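PDB 5WH8: putative carbohydrate-active enzyme from Uncultured organism, which probably hydrolyses O-glycosidic bonds in cellulose through its glycoside hydrolase family 5 catalytic domain, the part of a longer, probably secreted protein described here. Local coordinates for residues V29-M34 with K265-N270; S212-Q217 with T240-G245; R64-T69 with I105-V110; L14-T19 with Y201-Y206. All coordinates share one frame; numbering follows the deposited sequence.

Interaction 1 (V29-M34 with K265-N270); sequences VQLRGM and KISWVN. With EDO (1,2-ethanediol), chain D; EDO (1,2-ethanediol), chain F.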
loop_
_atom_site.group_PDB
_atom_site.type_symbol
_atom_site.label_atom_id
_atom_site.label_comp_id
_atom_site.label_asym_id
_atom_site.label_seq_id
_atom_site.Cartn_x
_atom_site.Cartn_y
_atom_site.Cartn_z
ATOM N N VAL A 29 1.580 11.177 -11.402
ATOM C CA VAL A 29 0.548 10.133 -11.298
ATOM C C VAL A 29 0.020 10.098 -9.881
ATOM O O VAL A 29 0.819 10.145 -8.952
ATOM C CB VAL A 29 1.122 8.724 -11.658
ATOM C CG1 VAL A 29 0.136 7.588 -11.338
ATOM C CG2 VAL A 29 1.513 8.651 -13.122
ATOM N N GLN A 30 -1.304 10.017 -9.733
ATOM C CA GLN A 30 -1.973 9.712 -8.458
ATOM C C GLN A 30 -2.754 8.404 -8.658
ATOM O O GLN A 30 -3.667 8.355 -9.485
ATOM C CB GLN A 30 -2.921 10.845 -8.032
ATOM C CG GLN A 30 -3.742 10.492 -6.780
ATOM C CD GLN A 30 -4.858 11.454 -6.472
ATOM O OE1 GLN A 30 -5.533 11.965 -7.369
ATOM N NE2 GLN A 30 -5.081 11.695 -5.189
ATOM N N LEU A 31 -2.401 7.370 -7.896
ATOM C CA LEU A 31 -3.082 6.064 -7.940
ATOM C C LEU A 31 -4.078 5.963 -6.794
ATOM O O LEU A 31 -3.846 6.524 -5.737
ATOM C CB LEU A 31 -2.079 4.921 -7.824
ATOM C CG LEU A 31 -0.928 4.863 -8.839
ATOM C CD1 LEU A 31 0.057 3.751 -8.476
ATOM C CD2 LEU A 31 -1.471 4.718 -10.299
ATOM N N ARG A 32 -5.167 5.224 -7.025
ATOM C CA ARG A 32 -6.212 5.002 -6.033
ATOM C C ARG A 32 -6.549 3.519 -5.979
ATOM O O ARG A 32 -6.791 2.910 -7.021
ATOM C CB ARG A 32 -7.475 5.814 -6.377
ATOM C CG ARG A 32 -7.175 7.299 -6.672
ATOM C CD ARG A 32 -8.431 8.063 -7.151
ATOM N NE ARG A 32 -8.982 7.447 -8.350
ATOM C CZ ARG A 32 -9.497 8.097 -9.397
ATOM N NH1 ARG A 32 -9.566 9.432 -9.429
ATOM N NH2 ARG A 32 -9.958 7.396 -10.418
ATOM N N GLY A 33 -6.572 2.916 -4.791
ATOM C CA GLY A 33 -6.950 1.514 -4.738
ATOM C C GLY A 33 -7.323 0.993 -3.357
ATOM O O GLY A 33 -7.731 1.754 -2.459
ATOM N N MET A 34 -7.153 -0.323 -3.188
ATOM C CA MET A 34 -7.617 -1.055 -2.001
ATOM C C MET A 34 -6.508 -1.897 -1.400
ATOM O O MET A 34 -5.637 -2.396 -2.111
ATOM C CB MET A 34 -8.783 -1.989 -2.338
ATOM C CG MET A 34 -10.051 -1.301 -2.800
ATOM S SD MET A 34 -10.815 -0.254 -1.529
ATOM C CE MET A 34 -11.228 -1.431 -0.227
ATOM N N LYS A 265 -1.629 15.512 -5.347
ATOM C CA LYS A 265 -1.420 14.341 -6.197
ATOM C C LYS A 265 -0.861 13.135 -5.419
ATOM O O LYS A 265 -0.002 12.399 -5.912
ATOM C CB LYS A 265 -0.473 14.710 -7.349
ATOM C CG LYS A 265 -0.657 13.929 -8.621
ATOM C CD LYS A 265 -1.939 14.305 -9.336
ATOM C CE LYS A 265 -1.918 13.811 -10.780
ATOM N NZ LYS A 265 -3.247 13.953 -11.406
ATOM N N ILE A 266 -1.362 12.941 -4.201
ATOM C CA ILE A 266 -0.900 11.876 -3.308
ATOM C C ILE A 266 -1.777 10.631 -3.514
ATOM O O ILE A 266 -3.010 10.708 -3.432
ATOM C CB ILE A 266 -0.928 12.340 -1.836
ATOM C CG1 ILE A 266 0.163 13.391 -1.618
ATOM C CG2 ILE A 266 -0.740 11.178 -0.847
ATOM C CD1 ILE A 266 0.097 14.087 -0.281
ATOM N N SER A 267 -1.117 9.503 -3.779
ATOM C CA SER A 267 -1.794 8.222 -3.977
ATOM C C SER A 267 -2.359 7.678 -2.670
ATOM O O SER A 267 -1.790 7.923 -1.578
ATOM C CB SER A 267 -0.832 7.193 -4.586
ATOM O OG SER A 267 -0.409 7.565 -5.903
ATOM N N TRP A 268 -3.461 6.918 -2.791
ATOM C CA TRP A 268 -4.165 6.392 -1.621
ATOM C C TRP A 268 -4.699 4.979 -1.806
ATOM O O TRP A 268 -5.044 4.566 -2.920
ATOM C CB TRP A 268 -5.308 7.336 -1.214
ATOM C CG TRP A 268 -6.427 7.691 -2.138
ATOM C CD1 TRP A 268 -6.622 8.906 -2.734
ATOM C CD2 TRP A 268 -7.592 6.900 -2.467
ATOM N NE1 TRP A 268 -7.799 8.917 -3.429
ATOM C CE2 TRP A 268 -8.417 7.705 -3.287
ATOM C CE3 TRP A 268 -8.013 5.591 -2.162
ATOM C CZ2 TRP A 268 -9.635 7.260 -3.781
ATOM C CZ3 TRP A 268 -9.203 5.147 -2.676
ATOM C CH2 TRP A 268 -10.007 5.978 -3.468
ATOM N N VAL A 269 -4.718 4.252 -0.683
ATOM C CA VAL A 269 -5.118 2.854 -0.618
ATOM C C VAL A 269 -6.019 2.679 0.619
ATOM O O VAL A 269 -5.593 2.938 1.732
ATOM C CB VAL A 269 -3.902 1.930 -0.517
ATOM C CG1 VAL A 269 -4.323 0.479 -0.497
ATOM C CG2 VAL A 269 -2.914 2.186 -1.682
ATOM N N ASN A 270 -7.253 2.240 0.410
ATOM C CA ASN A 270 -8.245 2.114 1.492
ATOM C C ASN A 270 -8.199 0.768 2.222
ATOM O O ASN A 270 -8.142 -0.302 1.583
ATOM C CB ASN A 270 -9.673 2.327 0.921
ATOM C CG ASN A 270 -10.765 2.165 1.956
ATOM O OD1 ASN A 270 -11.567 1.244 1.881
ATOM N ND2 ASN A 270 -10.812 3.072 2.925
HETATM C C1 EDO D . -11.182 11.271 -6.132
HETATM O O1 EDO D . -10.666 12.453 -6.786
HETATM C C2 EDO D . -10.465 11.072 -4.800
HETATM O O2 EDO D . -9.050 10.973 -5.014
HETATM C C1 EDO F . -3.860 14.518 -15.094
HETATM O O1 EDO F . -2.957 13.841 -14.215
HETATM C C2 EDO F . -5.287 14.121 -14.750
HETATM O O2 EDO F . -5.612 14.594 -13.435
HETATM O O HOH W 1 1.052 9.925 -6.275
#

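Interaction 2 (S212-Q217 with T240-G245); sequences SGTHTQ and TTQASG. With EDO (1,2-ethanediol), chain N; EDO (1,2-ethanediol), chain L.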
loop_
_atom_site.group_PDB
_atom_site.type_symbol
_atom_site.label_atom_id
_atom_site.label_comp_id
_atom_site.label_asym_id
_atom_site.label_seq_id
_atom_site.Cartn_x
_atom_site.Cartn_y
_atom_site.Cartn_z
ATOM N N SER A 212 -10.094 8.715 9.318
ATOM C CA SER A 212 -10.817 9.990 9.301
ATOM C C SER A 212 -11.637 10.250 10.573
ATOM O O SER A 212 -12.043 11.390 10.820
ATOM C CB SER A 212 -11.703 10.081 8.056
ATOM O OG SER A 212 -12.788 9.216 8.100
ATOM N N GLY A 213 -11.850 9.227 11.381
ATOM C CA GLY A 213 -12.478 9.408 12.682
ATOM C C GLY A 213 -11.529 9.770 13.810
ATOM O O GLY A 213 -11.971 10.039 14.946
ATOM N N THR A 214 -10.229 9.837 13.496
ATOM C CA THR A 214 -9.186 9.996 14.491
ATOM C C THR A 214 -8.238 11.153 14.148
ATOM O O THR A 214 -7.881 11.943 15.019
ATOM C CB THR A 214 -8.384 8.691 14.625
ATOM O OG1 THR A 214 -9.296 7.617 14.953
ATOM C CG2 THR A 214 -7.325 8.783 15.698
ATOM N N HIS A 215 -7.816 11.223 12.889
ATOM C CA HIS A 215 -6.753 12.160 12.487
ATOM C C HIS A 215 -7.323 13.274 11.630
ATOM O O HIS A 215 -8.087 13.034 10.714
ATOM C CB HIS A 215 -5.647 11.424 11.727
ATOM C CG HIS A 215 -5.171 10.201 12.433
ATOM N ND1 HIS A 215 -5.439 8.925 11.989
ATOM C CD2 HIS A 215 -4.481 10.059 13.586
ATOM C CE1 HIS A 215 -4.930 8.050 12.834
ATOM N NE2 HIS A 215 -4.334 8.713 13.809
ATOM N N THR A 216 -6.947 14.504 11.943
ATOM C CA THR A 216 -7.483 15.652 11.236
ATOM C C THR A 216 -6.340 16.646 10.917
ATOM O O THR A 216 -5.290 16.227 10.437
ATOM C CB THR A 216 -8.649 16.276 12.037
ATOM O OG1 THR A 216 -9.160 17.418 11.347
ATOM C CG2 THR A 216 -8.229 16.650 13.426
ATOM N N GLN A 217 -6.553 17.937 11.173
ATOM C CA GLN A 217 -5.600 18.967 10.745
ATOM C C GLN A 217 -4.165 18.730 11.191
ATOM O O GLN A 217 -3.232 18.933 10.414
ATOM C CB GLN A 217 -6.014 20.348 11.253
ATOM C CG GLN A 217 -5.053 21.460 10.759
ATOM C CD GLN A 217 -5.338 22.811 11.377
ATOM O OE1 GLN A 217 -6.493 23.175 11.596
ATOM N NE2 GLN A 217 -4.267 23.560 11.688
ATOM N N THR A 240 -12.108 5.119 6.856
ATOM C CA THR A 240 -13.209 6.060 7.005
ATOM C C THR A 240 -13.735 6.094 8.440
ATOM O O THR A 240 -14.673 6.815 8.747
ATOM C CB THR A 240 -14.360 5.673 6.072
ATOM O OG1 THR A 240 -14.748 4.328 6.397
ATOM C CG2 THR A 240 -13.947 5.746 4.620
ATOM N N THR A 241 -13.155 5.255 9.284
ATOM C CA THR A 241 -13.549 5.077 10.676
ATOM C C THR A 241 -12.499 5.692 11.605
ATOM O O THR A 241 -11.496 6.264 11.151
ATOM C CB THR A 241 -13.683 3.580 10.987
ATOM O OG1 THR A 241 -12.422 2.963 10.690
ATOM C CG2 THR A 241 -14.770 2.936 10.164
ATOM N N GLN A 242 -12.712 5.570 12.913
ATOM C CA GLN A 242 -11.617 5.708 13.851
ATOM C C GLN A 242 -10.550 4.620 13.598
ATOM O O GLN A 242 -10.792 3.609 12.911
ATOM C CB GLN A 242 -12.136 5.632 15.293
ATOM C CG GLN A 242 -13.082 6.779 15.652
ATOM C CD GLN A 242 -13.493 6.755 17.097
ATOM O OE1 GLN A 242 -14.692 6.616 17.421
ATOM N NE2 GLN A 242 -12.538 6.901 17.982
ATOM N N ALA A 243 -9.368 4.830 14.167
ATOM C CA ALA A 243 -8.221 3.976 13.883
ATOM C C ALA A 243 -8.361 2.478 14.218
ATOM O O ALA A 243 -7.604 1.663 13.697
ATOM C CB ALA A 243 -6.999 4.543 14.592
ATOM N N SER A 244 -9.317 2.107 15.081
ATOM C CA SER A 244 -9.576 0.700 15.380
ATOM C C SER A 244 -10.187 -0.064 14.218
ATOM O O SER A 244 -10.179 -1.286 14.210
ATOM C CB SER A 244 -10.533 0.593 16.557
ATOM O OG SER A 244 -11.755 1.205 16.206
ATOM N N GLY A 245 -10.774 0.647 13.267
ATOM C CA GLY A 245 -11.402 0.017 12.117
ATOM C C GLY A 245 -12.879 -0.308 12.258
ATOM O O GLY A 245 -13.459 -0.907 11.331
HETATM C C1 EDO N . -4.034 14.210 14.987
HETATM O O1 EDO N . -4.584 14.701 13.743
HETATM C C2 EDO N . -3.002 13.095 14.824
HETATM O O2 EDO N . -1.656 13.586 14.840
HETATM C C1 EDO L . -5.922 -1.109 10.617
HETATM O O1 EDO L . -7.111 -0.799 11.370
HETATM C C2 EDO L . -5.036 -1.973 11.500
HETATM O O2 EDO L . -3.651 -1.620 11.272
HETATM O O HOH W 2 -10.028 7.814 17.626
#

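Interaction 3 (R64-T69 with I105-V110); sequences RLAIYT and IIDWHV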
loop_
_atom_site.group_PDB
_atom_site.type_symbol
_atom_site.label_atom_id
_atom_site.label_comp_id
_atom_site.label_asym_id
_atom_site.label_seq_id
_atom_site.Cartn_x
_atom_site.Cartn_y
_atom_site.Cartn_z
ATOM N N ARG A 64 -2.957 -3.671 -2.504
ATOM C CA ARG A 64 -1.916 -3.851 -1.491
ATOM C C ARG A 64 -2.092 -5.185 -0.764
ATOM O O ARG A 64 -3.168 -5.492 -0.264
ATOM C CB ARG A 64 -1.963 -2.672 -0.510
ATOM C CG ARG A 64 -1.052 -2.777 0.706
ATOM C CD ARG A 64 -1.266 -1.530 1.505
ATOM N NE ARG A 64 -0.409 -1.249 2.653
ATOM C CZ ARG A 64 -0.804 -1.218 3.927
ATOM N NH1 ARG A 64 -2.016 -1.609 4.311
ATOM N NH2 ARG A 64 0.047 -0.812 4.844
ATOM N N LEU A 65 -0.997 -5.947 -0.714
ATOM C CA LEU A 65 -0.931 -7.232 -0.046
ATOM C C LEU A 65 -0.360 -7.016 1.352
ATOM O O LEU A 65 0.845 -6.862 1.526
ATOM C CB LEU A 65 -0.068 -8.219 -0.862
ATOM C CG LEU A 65 -0.487 -8.456 -2.309
ATOM C CD1 LEU A 65 0.566 -9.301 -2.983
ATOM C CD2 LEU A 65 -1.830 -9.110 -2.415
ATOM N N ALA A 66 -1.249 -7.001 2.336
ATOM C CA ALA A 66 -0.851 -6.804 3.731
ATOM C C ALA A 66 -0.415 -8.135 4.325
ATOM O O ALA A 66 -1.252 -8.956 4.709
ATOM C CB ALA A 66 -2.002 -6.217 4.538
ATOM N N ILE A 67 0.900 -8.322 4.391
ATOM C CA ILE A 67 1.507 -9.566 4.851
ATOM C C ILE A 67 1.868 -9.411 6.329
ATOM O O ILE A 67 2.936 -8.915 6.664
ATOM C CB ILE A 67 2.739 -9.896 3.995
ATOM C CG1 ILE A 67 2.330 -10.052 2.529
ATOM C CG2 ILE A 67 3.428 -11.175 4.472
ATOM C CD1 ILE A 67 3.369 -9.566 1.586
ATOM N N TYR A 68 0.932 -9.753 7.209
ATOM C CA TYR A 68 1.182 -9.602 8.640
ATOM C C TYR A 68 2.399 -10.411 9.026
ATOM O O TYR A 68 2.550 -11.535 8.547
ATOM C CB TYR A 68 -0.002 -10.078 9.471
ATOM C CG TYR A 68 -1.070 -9.036 9.721
ATOM C CD1 TYR A 68 -1.919 -8.633 8.704
ATOM C CD2 TYR A 68 -1.253 -8.499 10.990
ATOM C CE1 TYR A 68 -2.920 -7.712 8.940
ATOM C CE2 TYR A 68 -2.239 -7.571 11.229
ATOM C CZ TYR A 68 -3.074 -7.190 10.204
ATOM O OH TYR A 68 -4.080 -6.268 10.455
ATOM N N THR A 69 3.259 -9.856 9.877
ATOM C CA THR A 69 4.433 -10.591 10.314
ATOM C C THR A 69 4.082 -11.417 11.545
ATOM O O THR A 69 4.574 -12.538 11.720
ATOM C CB THR A 69 5.616 -9.647 10.611
ATOM O OG1 THR A 69 5.300 -8.798 11.718
ATOM C CG2 THR A 69 5.961 -8.801 9.402
ATOM N N ILE A 105 1.367 -3.487 -4.275
ATOM C CA ILE A 105 2.245 -3.225 -3.132
ATOM C C ILE A 105 2.425 -4.502 -2.338
ATOM O O ILE A 105 1.429 -5.097 -1.886
ATOM C CB ILE A 105 1.697 -2.144 -2.188
ATOM C CG1 ILE A 105 1.509 -0.819 -2.918
ATOM C CG2 ILE A 105 2.650 -1.935 -1.027
ATOM C CD1 ILE A 105 0.789 0.252 -2.098
ATOM N N ILE A 106 3.685 -4.917 -2.187
ATOM C CA ILE A 106 4.080 -5.990 -1.285
ATOM C C ILE A 106 4.395 -5.330 0.044
ATOM O O ILE A 106 5.399 -4.596 0.159
ATOM C CB ILE A 106 5.304 -6.762 -1.837
ATOM C CG1 ILE A 106 4.965 -7.371 -3.204
ATOM C CG2 ILE A 106 5.748 -7.846 -0.846
ATOM C CD1 ILE A 106 6.135 -8.114 -3.881
ATOM N N ASP A 107 3.518 -5.535 1.027
ATOM C CA ASP A 107 3.625 -4.835 2.323
ATOM C C ASP A 107 4.035 -5.788 3.453
ATOM O O ASP A 107 3.286 -6.702 3.830
ATOM C CB ASP A 107 2.276 -4.140 2.595
ATOM C CG ASP A 107 2.007 -3.851 4.065
ATOM O OD1 ASP A 107 2.934 -3.557 4.853
ATOM O OD2 ASP A 107 0.800 -3.906 4.424
ATOM N N TRP A 108 5.260 -5.602 3.951
ATOM C CA TRP A 108 5.757 -6.314 5.136
ATOM C C TRP A 108 5.111 -5.645 6.353
ATOM O O TRP A 108 5.546 -4.578 6.836
ATOM C CB TRP A 108 7.283 -6.255 5.172
ATOM C CG TRP A 108 7.968 -6.995 6.300
ATOM C CD1 TRP A 108 8.611 -6.440 7.381
ATOM C CD2 TRP A 108 8.118 -8.421 6.435
ATOM N NE1 TRP A 108 9.155 -7.430 8.171
ATOM C CE2 TRP A 108 8.862 -8.652 7.613
ATOM C CE3 TRP A 108 7.691 -9.515 5.674
ATOM C CZ2 TRP A 108 9.174 -9.935 8.057
ATOM C CZ3 TRP A 108 8.011 -10.787 6.103
ATOM C CH2 TRP A 108 8.735 -10.991 7.290
ATOM N N HIS A 109 4.031 -6.257 6.822
ATOM C CA HIS A 109 3.027 -5.543 7.628
ATOM C C HIS A 109 3.310 -5.681 9.113
ATOM O O HIS A 109 2.615 -6.413 9.813
ATOM C CB HIS A 109 1.618 -6.057 7.267
ATOM C CG HIS A 109 0.472 -5.180 7.717
ATOM N ND1 HIS A 109 0.025 -4.114 6.966
ATOM C CD2 HIS A 109 -0.372 -5.261 8.779
ATOM C CE1 HIS A 109 -1.027 -3.565 7.545
ATOM N NE2 HIS A 109 -1.291 -4.239 8.654
ATOM N N VAL A 110 4.351 -4.972 9.567
ATOM C CA VAL A 110 4.689 -4.885 11.000
ATOM C C VAL A 110 3.614 -4.075 11.732
ATOM O O VAL A 110 3.075 -3.112 11.181
ATOM C CB VAL A 110 6.077 -4.255 11.242
ATOM C CG1 VAL A 110 7.152 -4.984 10.477
ATOM C CG2 VAL A 110 6.110 -2.794 10.902
HETATM O O HOH W 3 -3.417 -3.601 10.012
HETATM O O HOH W 4 2.462 -7.898 12.180
#

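Interaction 4 (L14-T19 with Y201-Y206); sequences LSVQGT and YDNVMY. With EDO (1,2-ethanediol), chain C; EDO (1,2-ethanediol), chain B.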
loop_
_atom_site.group_PDB
_atom_site.type_symbol
_atom_site.label_atom_id
_atom_site.label_comp_id
_atom_site.label_asym_id
_atom_site.label_seq_id
_atom_site.Cartn_x
_atom_site.Cartn_y
_atom_site.Cartn_z
ATOM N N LEU A 14 6.899 3.273 -12.686
ATOM C CA LEU A 14 6.839 4.531 -11.939
ATOM C C LEU A 14 8.189 4.816 -11.255
ATOM O O LEU A 14 8.944 3.888 -10.917
ATOM C CB LEU A 14 5.717 4.485 -10.885
ATOM C CG LEU A 14 4.357 3.991 -11.368
ATOM C CD1 LEU A 14 3.353 3.856 -10.191
ATOM C CD2 LEU A 14 3.820 4.910 -12.484
ATOM N N SER A 15 8.497 6.097 -11.066
ATOM C CA SER A 15 9.661 6.502 -10.277
ATOM C C SER A 15 9.324 7.738 -9.438
ATOM O O SER A 15 8.227 8.292 -9.531
ATOM C CB SER A 15 10.860 6.769 -11.190
ATOM O OG SER A 15 10.618 7.867 -12.028
ATOM N N VAL A 16 10.267 8.159 -8.599
ATOM C CA VAL A 16 10.085 9.341 -7.748
ATOM C C VAL A 16 10.948 10.501 -8.229
ATOM O O VAL A 16 12.150 10.338 -8.391
ATOM C CB VAL A 16 10.434 9.009 -6.272
ATOM C CG1 VAL A 16 10.006 10.134 -5.344
ATOM C CG2 VAL A 16 9.786 7.697 -5.861
ATOM N N GLN A 17 10.314 11.649 -8.466
ATOM C CA GLN A 17 11.019 12.897 -8.813
ATOM C C GLN A 17 10.623 13.990 -7.827
ATOM O O GLN A 17 9.493 14.479 -7.842
ATOM C CB GLN A 17 10.693 13.341 -10.239
ATOM C CG GLN A 17 11.366 12.529 -11.342
ATOM C CD GLN A 17 11.114 13.103 -12.735
ATOM O OE1 GLN A 17 10.443 14.126 -12.892
ATOM N NE2 GLN A 17 11.661 12.445 -13.751
ATOM N N GLY A 18 11.550 14.354 -6.948
ATOM C CA GLY A 18 11.258 15.284 -5.872
ATOM C C GLY A 18 10.157 14.731 -4.992
ATOM O O GLY A 18 10.245 13.597 -4.508
ATOM N N THR A 19 9.099 15.510 -4.804
ATOM C CA THR A 19 8.001 15.083 -3.952
ATOM C C THR A 19 6.923 14.309 -4.693
ATOM O O THR A 19 5.898 13.956 -4.084
ATOM C CB THR A 19 7.300 16.267 -3.288
ATOM O OG1 THR A 19 6.753 17.118 -4.313
ATOM C CG2 THR A 19 8.277 17.040 -2.404
ATOM N N TYR A 201 18.887 7.177 -0.387
ATOM C CA TYR A 201 18.652 6.361 -1.574
ATOM C C TYR A 201 17.692 7.046 -2.543
ATOM O O TYR A 201 16.841 7.822 -2.117
ATOM C CB TYR A 201 18.064 5.000 -1.174
ATOM C CG TYR A 201 18.874 4.242 -0.155
ATOM C CD1 TYR A 201 20.026 3.566 -0.518
ATOM C CD2 TYR A 201 18.479 4.196 1.178
ATOM C CE1 TYR A 201 20.771 2.865 0.425
ATOM C CE2 TYR A 201 19.202 3.502 2.113
ATOM C CZ TYR A 201 20.356 2.847 1.740
ATOM O OH TYR A 201 21.073 2.158 2.700
ATOM N N ASP A 202 17.811 6.729 -3.834
ATOM C CA ASP A 202 16.856 7.167 -4.857
ATOM C C ASP A 202 15.548 6.354 -4.819
ATOM O O ASP A 202 15.520 5.222 -4.323
ATOM C CB ASP A 202 17.454 7.023 -6.271
ATOM C CG ASP A 202 18.706 7.850 -6.487
ATOM O OD1 ASP A 202 18.794 8.980 -5.956
ATOM O OD2 ASP A 202 19.599 7.365 -7.223
ATOM N N ASN A 203 14.496 6.912 -5.420
ATOM C CA ASN A 203 13.209 6.216 -5.612
ATOM C C ASN A 203 12.674 5.687 -4.285
ATOM O O ASN A 203 12.275 4.526 -4.175
ATOM C CB ASN A 203 13.342 5.084 -6.642
ATOM C CG ASN A 203 13.330 5.589 -8.056
ATOM O OD1 ASN A 203 12.660 6.573 -8.370
ATOM N ND2 ASN A 203 14.103 4.943 -8.918
ATOM N N VAL A 204 12.653 6.569 -3.290
ATOM C CA VAL A 204 12.068 6.266 -1.985
ATOM C C VAL A 204 10.919 7.229 -1.686
ATOM O O VAL A 204 11.022 8.447 -1.895
ATOM C CB VAL A 204 13.122 6.336 -0.840
ATOM C CG1 VAL A 204 12.473 6.179 0.535
ATOM C CG2 VAL A 204 14.183 5.267 -1.042
ATOM N N MET A 205 9.820 6.661 -1.189
ATOM C CA MET A 205 8.674 7.423 -0.704
ATOM C C MET A 205 8.442 7.071 0.767
ATOM O O MET A 205 8.961 6.066 1.246
ATOM C CB MET A 205 7.407 7.124 -1.536
ATOM C CG MET A 205 7.624 7.394 -3.028
ATOM S SD MET A 205 6.169 7.042 -4.047
ATOM C CE MET A 205 5.168 8.466 -3.676
ATOM N N TYR A 206 7.683 7.912 1.475
ATOM C CA TYR A 206 7.463 7.786 2.911
ATOM C C TYR A 206 5.969 7.611 3.193
ATOM O O TYR A 206 5.109 8.294 2.619
ATOM C CB TYR A 206 8.025 9.019 3.644
ATOM C CG TYR A 206 9.529 9.110 3.524
ATOM C CD1 TYR A 206 10.117 9.647 2.379
ATOM C CD2 TYR A 206 10.356 8.616 4.520
ATOM C CE1 TYR A 206 11.505 9.703 2.250
ATOM C CE2 TYR A 206 11.754 8.688 4.392
ATOM C CZ TYR A 206 12.298 9.203 3.248
ATOM O OH TYR A 206 13.684 9.278 3.122
HETATM C C1 EDO C . 12.157 12.570 -2.242
HETATM O O1 EDO C . 12.102 11.900 -3.508
HETATM C C2 EDO C . 12.165 11.525 -1.137
HETATM O O2 EDO C . 10.834 11.043 -0.904
HETATM C C1 EDO B . 7.719 0.788 -9.627
HETATM O O1 EDO B . 8.033 0.436 -8.290
HETATM C C2 EDO B . 6.215 0.754 -9.810
HETATM O O2 EDO B . 5.943 0.953 -11.187
HETATM O O HOH W 5 14.270 9.522 -6.586
#

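Interaction 1 (V29-M34 with K265-N270)
With chi1 at 59°, W268 places its ring between its own backbone N and carbonyl carbon, while R32, with chi1 at -50°, sets CG beside its backbone N; the two settings bring the arginine's aliphatic stem over one face of the indole. R32 CB stands 3.7 Å from the centroid of the W268 six-membered ring, a CH-pi contact, and the guanidinium runs on to the carbonyls of Q309 and P310. The indole N-H points, in the ring plane, at a 1,2-ethanediol. Alongside this pair the backbones run parallel: W268 N binds L31 O at 3.0 Å, G33 N binds W268 O, and N270 N closes on G33 O. Toward K265 side chains take over the pairing. S267 OG receives L31 N in a nearly straight bond of 2.8 Å, and Q30 NE2 reaches I266 O at 2.9 Å from above the carbonyl plane; the same amide also binds D262 and S312. A water donates to V29 O and K265 O and accepts from S267 OG. Strands 32-36 and 268-273 are the first and last of the barrel, so this seam closes it, with helix 298-307 covering R32 and W268 and strand 62-68 pairing with the other edge of strand 32-36.

Interaction 2 (S212-Q217 with T240-G245)
T214 lays its hydroxyl against the backbone of Q242 and A243, and T214 OG1 accepts the amide of A243, with A243 N 2.9 Å away. With OG1 beside its own backbone N (chi1 -57°), the hydroxyl faces the neighbouring loop, and a water bonded to T214 OG1 accepts from Q242 NE2. One residue earlier G213 fits closely against the chain at T241 and Q242. Its amide bonds to T241 O (G213 N to T241 O 3.0 Å), arriving well above the carbonyl plane, and Q242 CG packs on G213 O at 3.5 Å. The 240-245 loop is braced from within, since Q242 O takes G245 N across a type I turn and T241 OG1 from the other face of the carbonyl. S212 OG is bonded to Y250 O. Both segments follow barrel strands, 204-211 and 233-239, at their C-terminal ends, so this is a contact between successive beta-alpha loops of a TIM barrel, the rim on which such enzymes carry their active site.

Interaction 3 (R64-T69 with I105-V110)
R64 and D107 meet nearly flat-on across a parallel strand pair of the TIM barrel, in the beta-alpha-beta unit formed by strand 62-68, helix 83-100 and strand 103-109. The extended R64 chain, CG anti to the backbone N (chi1 173°), carries the guanidinium over D107. D107 OD2 sits over its centre, 3.2 Å from R64 NH2, with the two planes only 14° apart; this is a salt bridge of charges alone, because the N-H groups of R64 are directed elsewhere, to E145, E237, N148 and S35. D107 OD2 also receives H109 ND1 on its syn side at 2.7 Å, which fixes the rotation of the imidazole. That ring is packed by A66 CB over one face, while H109 CD2 comes over the centre of the Y68 ring, the two aromatic planes inclined at 45°. On the other side of the sheet, I67 CD1 touches I106 CG2 at 3.8 Å, against helices 83-100 and 122-135. There T69 crosses W108 at about a right angle, its CG2 3.6 Å from the centroid of the indole five-membered ring. Four backbone hydrogen bonds hold the register. At the end of the H109 ring a single water joins H109 NE2, 2.6 Å away, to Y68 OH.

Interaction 4 (L14-T19 with Y201-Y206)
The N-terminal hairpin of strands 15-17 and 20-22 lies across the N-terminal end of the barrel strands, and its V16 meets the start of barrel strand 204-211. The side chain of N203 substitutes for a strand partner: V16 N donates to N203 OD1 at 2.9 Å in an almost straight bond (175°), with the donor tilted slightly from the side-chain carbonyl plane. S15 CB rests against the same oxygen, 3.4 Å from N203 OD1. A water accepts from N203 N and donates to V16 O, so the backbone N and O of V16 are both linked to N203, one directly and one through water. The valine turns its branch beside its backbone N toward the methionine, and V16 CG2 packs on M205 CG at 3.6 Å, the two side chains set at a slant. A 1,2-ethanediol, probably from the crystallisation liquor, bridges G18 O and V204 O and passes close to V16 CG1. With M21 also on M205, the residues together cover one end of a TIM barrel.

The four contacts sample one eight-stranded barrel from base to rim. Interactions 1 and 3, with centres about 17 Å apart, share the sheet directly: M34 O lies 3.0 Å from R64 N, a probable hydrogen bond, and V269 CG1 packs on R64 CB. Interaction 4 meets interaction 1 at the base, where L14 CD1 touches L31 CD1 at 3.7 Å. Interaction 2 stands at the opposite, C-terminal end, its centre about 27 Å from that of interaction 4. R64 in interaction 3 is salt-bridged to E145 and to E237; E237, near the C-terminal end of strand 233-239, probably corresponds to the nucleophile of family 5 enzymes, and the loops of interaction 2 border the same end.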